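Local structure of nicastrin (Dictyostelium purpureum, 4R12) at residues I319-Q332 against I395-N409. The protein is probably an essential subunit of gamma-secretase, the protease complex that cleaves membrane proteins such as Notch receptors and the amyloid precursor protein within the membrane. Sequence-based numbering, arbitrary orientation.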
loop_
_atom_site.group_PDB
_atom_site.type_symbol
_atom_site.label_atom_id
_atom_site.label_comp_id
_atom_site.label_asym_id
_atom_site.label_seq_id
_atom_site.Cartn_x
_atom_site.Cartn_y
_atom_site.Cartn_z
ATOM N N ILE A 319 4.516 2.508 25.259
ATOM C CA ILE A 319 5.272 2.753 24.028
ATOM C C ILE A 319 6.236 3.920 24.272
ATOM O O ILE A 319 5.822 5.048 24.568
ATOM C CB ILE A 319 4.341 3.036 22.831
ATOM C CG1 ILE A 319 3.395 1.853 22.614
ATOM C CG2 ILE A 319 5.144 3.290 21.562
ATOM C CD1 ILE A 319 2.240 2.155 21.665
ATOM N N SER A 320 7.528 3.640 24.180
ATOM C CA SER A 320 8.538 4.583 24.654
ATOM C C SER A 320 9.451 5.078 23.534
ATOM O O SER A 320 10.276 5.965 23.758
ATOM C CB SER A 320 9.380 3.939 25.755
ATOM O OG SER A 320 10.184 2.896 25.220
ATOM N N THR A 321 9.296 4.499 22.344
ATOM C CA THR A 321 10.077 4.875 21.166
ATOM C C THR A 321 9.347 4.428 19.914
ATOM O O THR A 321 8.886 3.302 19.847
ATOM C CB THR A 321 11.480 4.228 21.158
ATOM O OG1 THR A 321 12.241 4.688 22.284
ATOM C CG2 THR A 321 12.220 4.580 19.876
ATOM N N ILE A 322 9.235 5.304 18.923
ATOM C CA ILE A 322 8.630 4.904 17.661
ATOM C C ILE A 322 9.618 5.095 16.522
ATOM O O ILE A 322 10.145 6.189 16.329
ATOM C CB ILE A 322 7.346 5.707 17.364
ATOM C CG1 ILE A 322 6.271 5.388 18.409
ATOM C CG2 ILE A 322 6.845 5.395 15.961
ATOM C CD1 ILE A 322 5.006 6.228 18.267
ATOM N N ILE A 323 9.877 4.023 15.784
ATOM C CA ILE A 323 10.668 4.083 14.568
ATOM C C ILE A 323 9.763 3.768 13.361
ATOM O O ILE A 323 9.111 2.722 13.331
ATOM C CB ILE A 323 11.842 3.073 14.606
ATOM C CG1 ILE A 323 12.600 3.172 15.936
ATOM C CG2 ILE A 323 12.781 3.273 13.424
ATOM C CD1 ILE A 323 13.342 4.480 16.105
ATOM N N GLU A 324 9.729 4.659 12.375
ATOM C CA GLU A 324 8.937 4.424 11.178
ATOM C C GLU A 324 9.809 4.411 9.931
ATOM O O GLU A 324 10.673 5.268 9.751
ATOM C CB GLU A 324 7.840 5.483 11.010
ATOM C CG GLU A 324 6.975 5.264 9.745
ATOM C CD GLU A 324 5.858 6.281 9.611
ATOM O OE1 GLU A 324 5.715 7.128 10.529
ATOM O OE2 GLU A 324 5.132 6.248 8.580
ATOM N N LEU A 325 9.571 3.424 9.074
ATOM C CA LEU A 325 10.184 3.392 7.757
ATOM C C LEU A 325 9.211 4.014 6.755
ATOM O O LEU A 325 8.070 3.599 6.677
ATOM C CB LEU A 325 10.518 1.953 7.360
ATOM C CG LEU A 325 11.324 1.186 8.406
ATOM C CD1 LEU A 325 11.695 -0.168 7.832
ATOM C CD2 LEU A 325 12.574 1.973 8.819
ATOM N N ASN A 326 9.648 5.019 6.001
ATOM C CA ASN A 326 8.716 5.664 5.089
ATOM C C ASN A 326 9.410 6.206 3.848
ATOM O O ASN A 326 9.865 7.364 3.824
ATOM C CB ASN A 326 7.965 6.781 5.814
ATOM C CG ASN A 326 6.672 7.154 5.097
ATOM O OD1 ASN A 326 6.699 7.526 3.925
ATOM N ND2 ASN A 326 5.536 7.003 5.780
ATOM N N GLN A 327 9.459 5.340 2.831
ATOM C CA GLN A 327 10.213 5.498 1.572
ATOM C C GLN A 327 11.727 5.486 1.807
ATOM O O GLN A 327 12.348 6.532 2.044
ATOM C CB GLN A 327 9.778 6.772 0.828
ATOM C CG GLN A 327 8.265 6.850 0.597
ATOM C CD GLN A 327 7.890 7.829 -0.514
ATOM O OE1 GLN A 327 7.750 7.445 -1.679
ATOM N NE2 GLN A 327 7.761 9.103 -0.161
ATOM N N ILE A 328 12.326 4.297 1.741
ATOM C CA ILE A 328 13.754 4.158 2.070
ATOM C C ILE A 328 14.553 3.437 0.984
ATOM O O ILE A 328 15.717 3.059 1.199
ATOM C CB ILE A 328 13.944 3.425 3.423
ATOM C CG1 ILE A 328 13.366 2.003 3.380
ATOM C CG2 ILE A 328 13.328 4.239 4.573
ATOM C CD1 ILE A 328 13.737 1.165 4.625
ATOM N N GLY A 329 13.944 3.290 -0.198
ATOM C CA GLY A 329 14.531 2.512 -1.279
ATOM C C GLY A 329 15.225 3.332 -2.356
ATOM O O GLY A 329 15.783 2.790 -3.325
ATOM N N ARG A 330 15.196 4.648 -2.199
ATOM C CA ARG A 330 15.945 5.507 -3.106
ATOM C C ARG A 330 16.871 6.439 -2.375
ATOM O O ARG A 330 16.873 7.637 -2.650
ATOM C CB ARG A 330 15.012 6.336 -3.976
ATOM C CG ARG A 330 14.534 5.621 -5.186
ATOM C CD ARG A 330 13.665 6.529 -6.045
ATOM N NE ARG A 330 14.431 7.428 -6.892
ATOM C CZ ARG A 330 14.903 7.122 -8.096
ATOM N NH1 ARG A 330 14.725 5.905 -8.598
ATOM N NH2 ARG A 330 15.566 8.035 -8.797
ATOM N N ALA A 331 17.662 5.901 -1.457
ATOM C CA ALA A 331 18.667 6.705 -0.782
ATOM C C ALA A 331 19.514 7.439 -1.831
ATOM O O ALA A 331 19.806 6.890 -2.900
ATOM C CB ALA A 331 19.521 5.842 0.121
ATOM N N GLN A 332 19.860 8.691 -1.527
ATOM C CA GLN A 332 20.555 9.602 -2.443
ATOM C C GLN A 332 22.071 9.512 -2.339
ATOM O O GLN A 332 22.621 9.621 -1.248
ATOM C CB GLN A 332 20.148 11.049 -2.150
ATOM C CG GLN A 332 18.681 11.321 -2.304
ATOM C CD GLN A 332 18.236 11.165 -3.737
ATOM O OE1 GLN A 332 18.347 12.095 -4.543
ATOM N NE2 GLN A 332 17.733 9.983 -4.068
ATOM N N ILE A 395 7.508 10.981 23.756
ATOM C CA ILE A 395 8.443 9.927 23.383
ATOM C C ILE A 395 9.162 10.226 22.071
ATOM O O ILE A 395 8.638 10.944 21.226
ATOM C CB ILE A 395 7.725 8.571 23.259
ATOM C CG1 ILE A 395 6.622 8.651 22.207
ATOM C CG2 ILE A 395 7.135 8.152 24.602
ATOM C CD1 ILE A 395 6.090 7.306 21.814
ATOM N N PRO A 396 10.376 9.678 21.902
ATOM C CA PRO A 396 11.113 9.937 20.663
ATOM C C PRO A 396 10.487 9.233 19.455
ATOM O O PRO A 396 10.177 8.037 19.502
ATOM C CB PRO A 396 12.510 9.392 20.969
ATOM C CG PRO A 396 12.287 8.368 22.034
ATOM C CD PRO A 396 11.168 8.893 22.866
ATOM N N VAL A 397 10.302 9.998 18.388
ATOM C CA VAL A 397 9.767 9.490 17.140
ATOM C C VAL A 397 10.771 9.774 16.035
ATOM O O VAL A 397 11.225 10.906 15.878
ATOM C CB VAL A 397 8.417 10.136 16.802
ATOM C CG1 VAL A 397 7.953 9.703 15.414
ATOM C CG2 VAL A 397 7.367 9.792 17.864
ATOM N N VAL A 398 11.149 8.732 15.306
ATOM C CA VAL A 398 12.090 8.864 14.210
ATOM C C VAL A 398 11.472 8.285 12.956
ATOM O O VAL A 398 11.206 7.081 12.884
ATOM C CB VAL A 398 13.420 8.151 14.491
ATOM C CG1 VAL A 398 14.368 8.338 13.311
ATOM C CG2 VAL A 398 14.058 8.671 15.799
ATOM N N VAL A 399 11.222 9.152 11.987
ATOM C CA VAL A 399 10.749 8.722 10.685
ATOM C C VAL A 399 11.951 8.691 9.742
ATOM O O VAL A 399 12.611 9.701 9.526
ATOM C CB VAL A 399 9.647 9.654 10.146
ATOM C CG1 VAL A 399 9.121 9.159 8.812
ATOM C CG2 VAL A 399 8.506 9.763 11.164
ATOM N N ILE A 400 12.244 7.516 9.203
ATOM C CA ILE A 400 13.373 7.349 8.299
ATOM C C ILE A 400 12.903 7.367 6.840
ATOM O O ILE A 400 12.068 6.558 6.460
ATOM C CB ILE A 400 14.118 6.019 8.582
ATOM C CG1 ILE A 400 14.518 5.926 10.062
ATOM C CG2 ILE A 400 15.316 5.873 7.660
ATOM C CD1 ILE A 400 15.324 4.648 10.417
ATOM N N THR A 401 13.440 8.286 6.037
ATOM C CA THR A 401 13.057 8.409 4.630
ATOM C C THR A 401 14.280 8.581 3.748
ATOM O O THR A 401 15.403 8.708 4.244
ATOM C CB THR A 401 12.120 9.640 4.372
ATOM O OG1 THR A 401 12.916 10.829 4.245
ATOM C CG2 THR A 401 11.105 9.831 5.494
ATOM N N ASP A 402 14.053 8.622 2.438
ATOM C CA ASP A 402 15.135 8.832 1.481
ATOM C C ASP A 402 15.148 10.253 0.916
ATOM O O ASP A 402 15.723 10.499 -0.152
ATOM C CB ASP A 402 15.061 7.820 0.334
ATOM C CG ASP A 402 13.726 7.821 -0.371
ATOM O OD1 ASP A 402 12.948 8.797 -0.208
ATOM O OD2 ASP A 402 13.452 6.824 -1.081
ATOM N N HIS A 403 14.527 11.186 1.631
ATOM C CA HIS A 403 14.484 12.568 1.164
ATOM C C HIS A 403 14.543 13.565 2.317
ATOM O O HIS A 403 14.015 13.319 3.409
ATOM C CB HIS A 403 13.206 12.812 0.351
ATOM C CG HIS A 403 11.952 12.502 1.116
ATOM N ND1 HIS A 403 11.186 13.476 1.727
ATOM C CD2 HIS A 403 11.361 11.322 1.413
ATOM C CE1 HIS A 403 10.167 12.907 2.346
ATOM N NE2 HIS A 403 10.251 11.599 2.175
ATOM N N ASP A 404 15.164 14.709 2.057
ATOM C CA ASP A 404 15.144 15.815 3.008
ATOM C C ASP A 404 13.784 16.504 2.914
ATOM O O ASP A 404 12.963 16.421 3.839
ATOM C CB ASP A 404 16.290 16.790 2.729
ATOM C CG ASP A 404 16.169 18.094 3.530
ATOM O OD1 ASP A 404 15.522 18.082 4.603
ATOM O OD2 ASP A 404 16.720 19.118 3.085
ATOM N N TYR A 405 13.536 17.173 1.795
ATOM C CA TYR A 405 12.223 17.778 1.559
ATOM C C TYR A 405 11.484 17.021 0.433
ATOM O O TYR A 405 10.860 15.988 0.690
ATOM C CB TYR A 405 12.384 19.279 1.241
ATOM C CG TYR A 405 11.089 20.042 1.012
ATOM C CD1 TYR A 405 9.858 19.504 1.366
ATOM C CD2 TYR A 405 11.102 21.308 0.424
ATOM C CE1 TYR A 405 8.673 20.195 1.143
ATOM C CE2 TYR A 405 9.919 22.013 0.196
ATOM C CZ TYR A 405 8.708 21.445 0.557
ATOM O OH TYR A 405 7.535 22.123 0.334
ATOM N N LYS A 406 11.548 17.536 -0.795
ATOM C CA LYS A 406 10.903 16.909 -1.961
ATOM C C LYS A 406 11.199 15.400 -2.052
ATOM O O LYS A 406 12.350 14.978 -1.933
ATOM C CB LYS A 406 11.366 17.626 -3.246
ATOM C CG LYS A 406 11.053 16.921 -4.554
ATOM C CD LYS A 406 11.557 17.736 -5.778
ATOM C CE LYS A 406 11.080 17.096 -7.097
ATOM N NZ LYS A 406 10.935 18.087 -8.204
ATOM N N TYR A 407 10.153 14.598 -2.237
ATOM C CA TYR A 407 10.299 13.145 -2.376
ATOM C C TYR A 407 11.401 12.763 -3.359
ATOM O O TYR A 407 11.519 13.363 -4.426
ATOM C CB TYR A 407 8.979 12.516 -2.865
ATOM C CG TYR A 407 7.887 12.320 -1.831
ATOM C CD1 TYR A 407 8.123 12.504 -0.471
ATOM C CD2 TYR A 407 6.612 11.915 -2.223
ATOM C CE1 TYR A 407 7.105 12.301 0.468
ATOM C CE2 TYR A 407 5.597 11.705 -1.297
ATOM C CZ TYR A 407 5.847 11.910 0.046
ATOM O OH TYR A 407 4.832 11.696 0.959
ATOM N N SER A 408 12.207 11.767 -3.008
ATOM C CA SER A 408 13.136 11.202 -3.974
ATOM C C SER A 408 12.396 10.299 -4.985
ATOM O O SER A 408 12.783 10.207 -6.146
ATOM C CB SER A 408 14.239 10.417 -3.248
ATOM O OG SER A 408 14.985 11.309 -2.417
ATOM N N ASN A 409 11.348 9.631 -4.525
ATOM C CA ASN A 409 10.445 8.864 -5.397
ATOM C C ASN A 409 9.882 9.714 -6.544
ATOM O O ASN A 409 9.058 10.596 -6.313
ATOM C CB ASN A 409 9.294 8.295 -4.558
ATOM C CG ASN A 409 8.484 7.219 -5.297
ATOM O OD1 ASN A 409 8.652 7.010 -6.499
ATOM N ND2 ASN A 409 7.576 6.561 -4.573
HETATM O O HOH W 1 8.368 9.713 2.766
HETATM O O HOH W 2 15.979 9.791 -6.920
#
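The amide of Gln327 stands almost upright on the Tyr407 ring: NE2 sits over the centre of one face, 3.2 Å above the plane, with the two planes 84° apart; His403 ND1 lies at that ring's edge. The His403 ring has Tyr407 CD1 on one face and Thr401 OG1, hydrogen-bonded to His345 NE2, on the opposite one; at its edge, in plane, lie Asp402 OD1 and a water. The water is bonded to His403 NE2 at 2.7 Å, takes a hydrogen bond from Gln327 NE2 and gives one to Asn326 O. All this gathers just beyond the C-terminal ends of two parallel strands, 319-325 and 397-401, in the large lobe of nicastrin, which is related to zinc exopeptidases. Straight bonds tie the strands, among them Ile400 N to Glu324 O at 2.8 Å. Ile323, Leu325, Val398 and Ile400 share one face, where Ile400 CD1 packs 4.2 Å from both Ile323 CG2 and Leu325 CD2. On the other face Glu324 runs fully extended beside Val399, its carboxylate taken up by Asn326 ND2, Ser384 N and Ser385 OG. Past the strands, Asp402 holds the turning backbone: with CG between its own N and carbonyl carbon (chi1 55°), OD2 presents its anti lone pair to Arg330 N at 3.0 Å. The Asn409 amide, its OD1 bonded to Asn421 ND2, grips Gln327 OE1 through ND2, 3.0 Å away and nearly in line with the C=O bond.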